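Local coordinates for protein eukaryotic translation initiation factor 4E type 5 (Leishmania major, PDB 7KCJ) that probably binds the 7-methylguanosine cap of messenger RNA and acts in the initiation of translation, at residues 13-18 against 135-140; 88-93 against 154-159; 72-77 against 142-147. All blocks are in the same frame, centred on the assembly; numbering follows the deposited sequence.

In the fold
From the N terminus the chain leaves 13-18, at the start of strand 13-23, passes 72-77 and 88-93, and returns with 135-140 to close contact 1. Segment 142-147 then closes contact 3 on 72-77, and 154-159 closes contact 2 on 88-93. None of the three loops lies within another; every pair crosses, because the three partners return in the same order as the segments they close on. Contact 1 spans strand 77-82, which lies between strands 13-23 and 136-143. Contact 3 holds the approach to strand 77-82 beside the end of strand 136-143, while contact 2 lays the loop before strand 97-103 against strand 153-159, the next neighbour in the antiparallel sheet.

Contact 1 (13-18 against 135-140); sequences ALRDKW and VCDVLR
The backbones come closest at Trp-18 and Val-138, whose CA atoms are 8.8 Å apart, too far for adjacent strands: strand 77-82 lies between strands 13-23 and 136-143 in the sheet, and the chain turns a corner at Arg-15 and Asp-16. Long side chains therefore bridge the distance. The indole of Trp-18, its CG anti to the carbonyl carbon (chi1 -60°), points its six-membered ring at the backbone of 136-138. CH2 comes edge-on to the carbonyl of Cys-136, with Trp-18 CH2 to Cys-136 O at 3.3 Å. Its neighbour CZ3 meets the next carbonyl obliquely, Trp-18 CZ3 to Asp-137 O being 3.5 Å. The other end of the indole is tied back to the corner of its own segment, since Trp-18 NE1 donates to Arg-15 O over 2.9 Å; the bond is bent at the hydrogen (131°), and the acceptor stands 29° out of the ring plane.

Arg-15 runs alongside the tryptophan, its chain extended from CG to NE. The guanidinium turns its edge to the Cys-136 carbonyl; NH2 is very near that oxygen, but the angle is poor and a bond there is doubtful. Arg-15 NH2 forms a salt bridge with Asp-137 OD1 that at 4.0 Å is long and so weak. The stronger polar partners lie elsewhere: Arg-15 NE donates to Val-120 O of helix 108-121, and Asp-137 OD1 pairs with Arg-82 NE of the intervening strand.

Trp-18 and Arg-15 thus reach past strand 77-82 on the helix-covered side of the sheet, joining strand 13-23 to 136-143 under the end of helix 108-121. The indole edge probably stabilises the Cys-136 carbonyl electrostatically. Arg-15 is held chiefly through Val-120 O, and Asp-137, with Arg-82 beside it, is likely to favour its charged form.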
loop_
_atom_site.group_PDB
_atom_site.type_symbol
_atom_site.label_atom_id
_atom_site.label_comp_id
_atom_site.label_asym_id
_atom_site.label_seq_id
_atom_site.Cartn_x
_atom_site.Cartn_y
_atom_site.Cartn_z
ATOM N N ALA A 13 -5.033 14.028 11.748
ATOM C CA ALA A 13 -6.012 13.662 10.740
ATOM C C ALA A 13 -5.391 13.200 9.410
ATOM O O ALA A 13 -4.232 13.482 9.126
ATOM C CB ALA A 13 -6.948 14.848 10.504
ATOM N N LEU A 14 -6.166 12.458 8.612
ATOM C CA LEU A 14 -5.745 12.041 7.283
ATOM C C LEU A 14 -6.374 13.006 6.292
ATOM O O LEU A 14 -7.454 13.548 6.572
ATOM C CB LEU A 14 -6.265 10.632 6.951
ATOM C CG LEU A 14 -5.999 9.557 7.985
ATOM C CD1 LEU A 14 -6.689 8.271 7.600
ATOM C CD2 LEU A 14 -4.493 9.355 8.199
ATOM N N ARG A 15 -5.746 13.172 5.111
ATOM C CA ARG A 15 -6.342 14.015 4.081
ATOM C C ARG A 15 -7.509 13.227 3.456
ATOM O O ARG A 15 -7.374 12.034 3.158
ATOM C CB ARG A 15 -5.304 14.451 3.031
ATOM C CG ARG A 15 -4.667 13.292 2.285
ATOM C CD ARG A 15 -3.557 13.748 1.370
ATOM N NE ARG A 15 -3.157 12.665 0.482
ATOM C CZ ARG A 15 -3.612 12.497 -0.756
ATOM N NH1 ARG A 15 -4.446 13.381 -1.292
ATOM N NH2 ARG A 15 -3.198 11.474 -1.484
ATOM N N ASP A 16 -8.689 13.848 3.369
ATOM C CA ASP A 16 -9.897 13.169 2.850
ATOM C C ASP A 16 -10.158 11.831 3.634
ATOM O O ASP A 16 -9.604 11.674 4.712
ATOM C CB ASP A 16 -9.741 12.941 1.329
ATOM C CG ASP A 16 -9.377 14.182 0.548
ATOM O OD1 ASP A 16 -10.197 15.116 0.506
ATOM O OD2 ASP A 16 -8.283 14.209 -0.037
ATOM N N LYS A 17 -10.910 10.876 3.103
ATOM C CA LYS A 17 -11.099 9.581 3.770
ATOM C C LYS A 17 -10.550 8.473 2.880
ATOM O O LYS A 17 -10.480 8.626 1.659
ATOM C CB LYS A 17 -12.569 9.332 4.148
ATOM C CG LYS A 17 -13.549 9.733 3.045
ATOM C CD LYS A 17 -14.982 9.332 3.339
ATOM C CE LYS A 17 -15.888 9.634 2.168
ATOM N NZ LYS A 17 -17.232 9.018 2.337
ATOM N N TRP A 18 -10.151 7.359 3.489
ATOM C CA TRP A 18 -9.593 6.224 2.774
ATOM C C TRP A 18 -10.394 4.981 3.138
ATOM O O TRP A 18 -10.683 4.777 4.314
ATOM C CB TRP A 18 -8.106 6.038 3.176
ATOM C CG TRP A 18 -7.257 7.244 2.859
ATOM C CD1 TRP A 18 -7.256 8.446 3.510
ATOM C CD2 TRP A 18 -6.303 7.366 1.789
ATOM N NE1 TRP A 18 -6.363 9.310 2.909
ATOM C CE2 TRP A 18 -5.788 8.680 1.832
ATOM C CE3 TRP A 18 -5.814 6.485 0.823
ATOM C CZ2 TRP A 18 -4.820 9.133 0.929
ATOM C CZ3 TRP A 18 -4.877 6.946 -0.093
ATOM C CH2 TRP A 18 -4.386 8.250 -0.027
ATOM N N VAL A 135 -0.673 13.453 -4.698
ATOM C CA VAL A 135 -1.112 12.700 -5.861
ATOM C C VAL A 135 -1.137 11.145 -5.630
ATOM O O VAL A 135 -1.590 10.397 -6.500
ATOM C CB VAL A 135 -0.211 13.178 -7.033
ATOM C CG1 VAL A 135 0.651 12.078 -7.646
ATOM C CG2 VAL A 135 -0.999 13.958 -8.075
ATOM N N CYS A 136 -0.732 10.680 -4.437
ATOM C CA CYS A 136 -0.752 9.261 -4.089
ATOM C C CYS A 136 -2.200 8.864 -3.672
ATOM O O CYS A 136 -2.636 9.265 -2.604
ATOM C CB CYS A 136 0.266 8.978 -2.983
ATOM S SG CYS A 136 1.964 9.504 -3.373
ATOM N N ASP A 137 -2.961 8.130 -4.524
ATOM C CA ASP A 137 -4.363 7.804 -4.206
ATOM C C ASP A 137 -4.680 6.378 -3.821
ATOM O O ASP A 137 -5.809 6.128 -3.409
ATOM C CB ASP A 137 -5.308 8.180 -5.344
ATOM C CG ASP A 137 -5.319 9.647 -5.644
ATOM O OD1 ASP A 137 -5.296 10.446 -4.686
ATOM O OD2 ASP A 137 -5.330 10.003 -6.837
ATOM N N VAL A 138 -3.766 5.438 -4.006
ATOM C CA VAL A 138 -3.992 4.049 -3.625
ATOM C C VAL A 138 -2.717 3.509 -2.991
ATOM O O VAL A 138 -1.606 3.731 -3.509
ATOM C CB VAL A 138 -4.469 3.113 -4.778
ATOM C CG1 VAL A 138 -4.558 1.666 -4.307
ATOM C CG2 VAL A 138 -5.813 3.547 -5.354
ATOM N N LEU A 139 -2.875 2.767 -1.907
ATOM C CA LEU A 139 -1.772 2.138 -1.225
ATOM C C LEU A 139 -2.128 0.663 -1.079
ATOM O O LEU A 139 -3.204 0.346 -0.585
ATOM C CB LEU A 139 -1.632 2.787 0.148
ATOM C CG LEU A 139 -0.326 2.631 0.883
ATOM C CD1 LEU A 139 0.820 3.224 0.100
ATOM C CD2 LEU A 139 -0.425 3.365 2.205
ATOM N N ARG A 140 -1.254 -0.241 -1.550
ATOM C CA ARG A 140 -1.491 -1.673 -1.467
ATOM C C ARG A 140 -0.344 -2.316 -0.702
ATOM O O ARG A 140 0.807 -2.120 -1.044
ATOM C CB ARG A 140 -1.628 -2.283 -2.867
ATOM C CG ARG A 140 -2.451 -1.425 -3.825
ATOM C CD ARG A 140 -3.369 -2.242 -4.681
ATOM N NE ARG A 140 -2.638 -2.989 -5.695
ATOM C CZ ARG A 140 -3.118 -4.047 -6.340
ATOM N NH1 ARG A 140 -4.332 -4.509 -6.062
ATOM N NH2 ARG A 140 -2.388 -4.652 -7.270
#

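Contact 2 (88-93 against 154-159); sequences PSYEAY and RVEVWL
Trp-158 on strand 153-159 is wrapped by Pro-88, Tyr-90 and Tyr-93 of the loop 88-93. Its CB lies 4.2 Å from Tyr-93 CE2, and chi1 of -65° sets CG anti to the carbonyl carbon, sending the indole out toward the loop. On one flank of the ring, Trp-158 CE3 meets the edge of the Tyr-93 ring, 3.7 Å from Tyr-93 CE2. On the other, Trp-158 NE1 gives a nearly straight hydrogen bond (170°) to Glu-156 OE1 at 3.0 Å; the acceptor is in the indole plane, but the N-H arrives from above the carboxylate plane. This same oxygen makes a salt bridge with Arg-98, while OE2 pairs with Arg-140, which helps to fix the carboxylate.

Farther out, Tyr-90 comes over one indole face near its rim, Trp-158 CZ2 being 3.3 Å from Tyr-90 CE1. The two rings are oblique, planes at 44°. Trp-158 CH2 lies under Tyr-90 CD1 at 3.8 Å. At the tip, Trp-158 CZ3 touches Pro-88 CB at 3.8 Å and the Ser-89 backbone, and Phe-193 packs edge-to-face on the indole.

The indole stands on the sheet face turned away from helix 108-121. By sequence, Tyr-90 probably takes the place of a cap-stacking tryptophan of eIF4E relatives, and Trp-158 that of the tryptophan beside the cap's methyl group; cap binding at this spot, on the side of the fold those proteins use, is inferred.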
loop_
_atom_site.group_PDB
_atom_site.type_symbol
_atom_site.label_atom_id
_atom_site.label_comp_id
_atom_site.label_asym_id
_atom_site.label_seq_id
_atom_site.Cartn_x
_atom_site.Cartn_y
_atom_site.Cartn_z
ATOM N N PRO A 88 -9.925 -0.861 -6.314
ATOM C CA PRO A 88 -9.246 0.113 -7.195
ATOM C C PRO A 88 -8.661 -0.542 -8.442
ATOM O O PRO A 88 -8.271 -1.702 -8.414
ATOM C CB PRO A 88 -8.169 0.720 -6.301
ATOM C CG PRO A 88 -7.889 -0.335 -5.284
ATOM C CD PRO A 88 -9.149 -1.144 -5.087
ATOM N N SER A 89 -8.643 0.197 -9.542
ATOM C CA SER A 89 -8.165 -0.289 -10.825
ATOM C C SER A 89 -7.066 0.612 -11.391
ATOM O O SER A 89 -7.134 1.825 -11.211
ATOM C CB SER A 89 -9.348 -0.329 -11.792
ATOM O OG SER A 89 -8.969 -0.638 -13.119
ATOM N N TYR A 90 -6.113 0.018 -12.151
ATOM C CA TYR A 90 -5.020 0.728 -12.861
ATOM C C TYR A 90 -5.591 1.751 -13.860
ATOM O O TYR A 90 -4.973 2.765 -14.151
ATOM C CB TYR A 90 -4.189 -0.260 -13.721
ATOM C CG TYR A 90 -3.220 -1.158 -12.984
ATOM C CD1 TYR A 90 -2.568 -0.721 -11.841
ATOM C CD2 TYR A 90 -2.916 -2.424 -13.459
ATOM C CE1 TYR A 90 -1.636 -1.520 -11.192
ATOM C CE2 TYR A 90 -2.015 -3.248 -12.797
ATOM C CZ TYR A 90 -1.377 -2.793 -11.660
ATOM O OH TYR A 90 -0.480 -3.594 -10.989
ATOM N N GLU A 91 -6.733 1.413 -14.444
ATOM C CA GLU A 91 -7.485 2.139 -15.461
ATOM C C GLU A 91 -7.951 3.506 -14.983
ATOM O O GLU A 91 -8.235 4.345 -15.817
ATOM C CB GLU A 91 -8.698 1.281 -15.856
ATOM C CG GLU A 91 -9.178 1.435 -17.281
ATOM C CD GLU A 91 -10.337 0.518 -17.635
ATOM O OE1 GLU A 91 -10.499 -0.527 -16.961
ATOM O OE2 GLU A 91 -11.078 0.839 -18.594
ATOM N N ALA A 92 -8.044 3.735 -13.663
ATOM C CA ALA A 92 -8.449 5.014 -13.092
ATOM C C ALA A 92 -7.421 6.113 -13.331
ATOM O O ALA A 92 -7.754 7.285 -13.183
ATOM C CB ALA A 92 -8.680 4.861 -11.602
ATOM N N TYR A 93 -6.168 5.753 -13.662
ATOM C CA TYR A 93 -5.123 6.751 -13.869
ATOM C C TYR A 93 -4.488 6.595 -15.230
ATOM O O TYR A 93 -3.459 5.933 -15.350
ATOM C CB TYR A 93 -4.034 6.688 -12.773
ATOM C CG TYR A 93 -4.587 6.433 -11.398
ATOM C CD1 TYR A 93 -5.282 7.417 -10.718
ATOM C CD2 TYR A 93 -4.516 5.174 -10.830
ATOM C CE1 TYR A 93 -5.838 7.173 -9.474
ATOM C CE2 TYR A 93 -5.053 4.919 -9.579
ATOM C CZ TYR A 93 -5.711 5.924 -8.901
ATOM O OH TYR A 93 -6.305 5.661 -7.694
ATOM N N ARG A 154 5.785 -5.851 0.838
ATOM C CA ARG A 154 5.919 -4.912 -0.272
ATOM C C ARG A 154 4.823 -3.883 -0.202
ATOM O O ARG A 154 3.661 -4.251 -0.091
ATOM C CB ARG A 154 5.855 -5.604 -1.637
ATOM C CG ARG A 154 6.121 -4.598 -2.773
ATOM C CD ARG A 154 5.818 -5.135 -4.147
ATOM N NE ARG A 154 6.536 -6.357 -4.470
ATOM C CZ ARG A 154 6.292 -7.098 -5.550
ATOM N NH1 ARG A 154 5.322 -6.758 -6.396
ATOM N NH2 ARG A 154 6.993 -8.205 -5.773
ATOM N N VAL A 155 5.173 -2.612 -0.289
ATOM C CA VAL A 155 4.197 -1.541 -0.330
ATOM C C VAL A 155 4.182 -0.999 -1.756
ATOM O O VAL A 155 5.236 -0.705 -2.328
ATOM C CB VAL A 155 4.480 -0.434 0.706
ATOM C CG1 VAL A 155 3.366 0.620 0.680
ATOM C CG2 VAL A 155 4.626 -1.015 2.106
ATOM N N GLU A 156 3.012 -0.947 -2.362
ATOM C CA GLU A 156 2.827 -0.461 -3.726
ATOM C C GLU A 156 2.003 0.824 -3.648
ATOM O O GLU A 156 0.892 0.807 -3.120
ATOM C CB GLU A 156 2.093 -1.526 -4.560
ATOM C CG GLU A 156 1.702 -1.092 -5.971
ATOM C CD GLU A 156 0.977 -2.157 -6.774
ATOM O OE1 GLU A 156 1.010 -2.095 -8.022
ATOM O OE2 GLU A 156 0.373 -3.061 -6.148
ATOM N N VAL A 157 2.541 1.928 -4.159
ATOM C CA VAL A 157 1.852 3.224 -4.137
ATOM C C VAL A 157 1.436 3.614 -5.546
ATOM O O VAL A 157 2.296 3.658 -6.417
ATOM C CB VAL A 157 2.790 4.329 -3.569
ATOM C CG1 VAL A 157 2.017 5.626 -3.340
ATOM C CG2 VAL A 157 3.505 3.876 -2.287
ATOM N N TRP A 158 0.155 3.939 -5.781
ATOM C CA TRP A 158 -0.314 4.372 -7.107
ATOM C C TRP A 158 -0.452 5.870 -7.133
ATOM O O TRP A 158 -1.158 6.436 -6.301
ATOM C CB TRP A 158 -1.656 3.733 -7.505
ATOM C CG TRP A 158 -1.644 2.238 -7.706
ATOM C CD1 TRP A 158 -0.568 1.396 -7.640
ATOM C CD2 TRP A 158 -2.784 1.411 -7.986
ATOM N NE1 TRP A 158 -0.972 0.099 -7.858
ATOM C CE2 TRP A 158 -2.327 0.082 -8.078
ATOM C CE3 TRP A 158 -4.148 1.666 -8.186
ATOM C CZ2 TRP A 158 -3.191 -0.990 -8.308
ATOM C CZ3 TRP A 158 -4.992 0.599 -8.464
ATOM C CH2 TRP A 158 -4.505 -0.708 -8.532
ATOM N N LEU A 159 0.262 6.521 -8.047
ATOM C CA LEU A 159 0.205 7.968 -8.188
ATOM C C LEU A 159 -0.720 8.311 -9.354
ATOM O O LEU A 159 -0.644 7.663 -10.392
ATOM C CB LEU A 159 1.596 8.563 -8.475
ATOM C CG LEU A 159 2.859 7.933 -7.864
ATOM C CD1 LEU A 159 4.039 8.750 -8.167
ATOM C CD2 LEU A 159 2.779 7.857 -6.390
#

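Contact 3 (72-77 against 142-147); sequences LGMGST and AARPSR
A type II beta turn from Gly-73 to Ser-76 leads into strand 77-82 and lies against the end of strand 136-143, its antiparallel neighbour, where Ala-143 gives way to the loop of Arg-144 and Pro-145. Gly-73 O closes the turn by accepting from both Ser-76 N and Ser-76 OG, the hydroxyl at 2.8 Å coming in the carbonyl plane, on a lone pair. The methyl of Ala-143 fits against the turn backbone, its CB 3.6 Å from Gly-73 N.

No direct hydrogen bond joins the two segments; two waters do the work. The first accepts from Gly-75 N and donates to both Ser-76 O and Ala-143 O, the last at 2.6 Å. The second accepts from Ala-143 N and donates to Ser-76 OG. Beside them, Met-74 CA directs its hydrogen at Ala-143 O, a CA-H...O contact of 3.4 Å with 165° at the hydrogen.

The Met-74 side chain leaves with CG anti to its own backbone N (chi1 166°) and then bends at chi2 and chi3, which folds it over the 144-145 backbone. Its sulfur sits above the centre of one guanidinium face of Arg-144, Met-74 SD lying 4.0 Å from Arg-144 CZ, and the methyl reaches the carbonyl of Pro-145, with Met-74 CE to Pro-145 O at 3.5 Å.

Here the strand pairing gives way to water-mediated bonding: water satisfies both the N-H and the carbonyl of Ala-143, while the polarisable sulfur probably interacts favourably with the arginine cation.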
loop_
_atom_site.group_PDB
_atom_site.type_symbol
_atom_site.label_atom_id
_atom_site.label_comp_id
_atom_site.label_asym_id
_atom_site.label_seq_id
_atom_site.Cartn_x
_atom_site.Cartn_y
_atom_site.Cartn_z
ATOM N N LEU A 72 -0.162 -11.541 7.140
ATOM C CA LEU A 72 -1.421 -11.557 6.409
ATOM C C LEU A 72 -1.533 -12.694 5.394
ATOM O O LEU A 72 -2.649 -13.142 5.103
ATOM C CB LEU A 72 -1.705 -10.203 5.753
ATOM C CG LEU A 72 -2.050 -9.073 6.743
ATOM C CD1 LEU A 72 -2.257 -7.766 5.998
ATOM C CD2 LEU A 72 -3.286 -9.420 7.563
ATOM N N GLY A 73 -0.406 -13.152 4.872
ATOM C CA GLY A 73 -0.418 -14.262 3.925
ATOM C C GLY A 73 0.059 -13.892 2.548
ATOM O O GLY A 73 -0.384 -12.900 1.979
ATOM N N MET A 74 0.978 -14.702 2.025
ATOM C CA MET A 74 1.548 -14.579 0.691
ATOM C C MET A 74 0.400 -14.674 -0.317
ATOM O O MET A 74 -0.412 -15.594 -0.243
ATOM C CB MET A 74 2.563 -15.711 0.465
ATOM C CG MET A 74 2.971 -15.885 -0.974
ATOM S SD MET A 74 4.002 -14.515 -1.494
ATOM C CE MET A 74 5.602 -15.097 -0.909
ATOM N N GLY A 75 0.300 -13.680 -1.174
ATOM C CA GLY A 75 -0.776 -13.634 -2.152
ATOM C C GLY A 75 -1.889 -12.681 -1.768
ATOM O O GLY A 75 -2.709 -12.326 -2.619
ATOM N N SER A 76 -1.969 -12.292 -0.481
ATOM C CA SER A 76 -2.993 -11.357 -0.047
ATOM C C SER A 76 -2.567 -9.886 -0.257
ATOM O O SER A 76 -1.399 -9.588 -0.535
ATOM C CB SER A 76 -3.401 -11.620 1.409
ATOM O OG SER A 76 -2.462 -11.058 2.311
ATOM N N THR A 77 -3.526 -8.969 -0.115
ATOM C CA THR A 77 -3.289 -7.544 -0.276
ATOM C C THR A 77 -4.205 -6.769 0.650
ATOM O O THR A 77 -5.411 -7.006 0.666
ATOM C CB THR A 77 -3.513 -7.083 -1.738
ATOM O OG1 THR A 77 -2.957 -8.016 -2.656
ATOM C CG2 THR A 77 -2.933 -5.724 -2.005
ATOM N N ALA A 142 1.348 -5.831 0.542
ATOM C CA ALA A 142 1.357 -7.269 0.307
ATOM C C ALA A 142 2.351 -8.019 1.171
ATOM O O ALA A 142 3.550 -7.739 1.098
ATOM C CB ALA A 142 1.649 -7.554 -1.151
ATOM N N ALA A 143 1.884 -9.016 1.929
ATOM C CA ALA A 143 2.793 -9.851 2.727
ATOM C C ALA A 143 3.584 -10.748 1.771
ATOM O O ALA A 143 2.982 -11.482 0.972
ATOM C CB ALA A 143 1.996 -10.735 3.678
ATOM N N ARG A 144 4.920 -10.704 1.847
ATOM C CA ARG A 144 5.753 -11.550 0.998
ATOM C C ARG A 144 6.818 -12.335 1.820
ATOM O O ARG A 144 8.020 -12.181 1.565
ATOM C CB ARG A 144 6.428 -10.691 -0.084
ATOM C CG ARG A 144 5.433 -10.009 -1.020
ATOM C CD ARG A 144 5.937 -9.957 -2.445
ATOM N NE ARG A 144 5.011 -10.625 -3.357
ATOM C CZ ARG A 144 5.312 -11.703 -4.078
ATOM N NH1 ARG A 144 6.523 -12.246 -4.000
ATOM N NH2 ARG A 144 4.403 -12.250 -4.877
ATOM N N PRO A 145 6.434 -13.164 2.806
ATOM C CA PRO A 145 7.475 -13.864 3.584
ATOM C C PRO A 145 8.227 -14.903 2.791
ATOM O O PRO A 145 7.683 -15.537 1.899
ATOM C CB PRO A 145 6.711 -14.524 4.732
ATOM C CG PRO A 145 5.315 -14.707 4.199
ATOM C CD PRO A 145 5.070 -13.510 3.287
ATOM N N SER A 146 9.503 -15.051 3.108
ATOM C CA SER A 146 10.360 -16.030 2.476
ATOM C C SER A 146 11.176 -16.754 3.569
ATOM O O SER A 146 11.143 -16.360 4.735
ATOM C CB SER A 146 11.267 -15.354 1.445
ATOM O OG SER A 146 12.207 -14.481 2.051
ATOM N N ARG A 147 11.902 -17.817 3.204
ATOM C CA ARG A 147 12.743 -18.536 4.160
ATOM C C ARG A 147 13.832 -17.623 4.728
ATOM O O ARG A 147 14.127 -17.677 5.918
ATOM C CB ARG A 147 13.399 -19.754 3.493
ATOM C CG ARG A 147 14.133 -20.652 4.490
ATOM C CD ARG A 147 14.256 -22.093 4.027
ATOM N NE ARG A 147 13.043 -22.856 4.341
ATOM C CZ ARG A 147 12.840 -24.119 3.992
ATOM N NH1 ARG A 147 13.777 -24.793 3.333
ATOM N NH2 ARG A 147 11.706 -24.724 4.310
HETATM O O HOH W 1 1.068 -10.975 -0.728
HETATM O O HOH W 2 -0.847 -8.510 2.757
#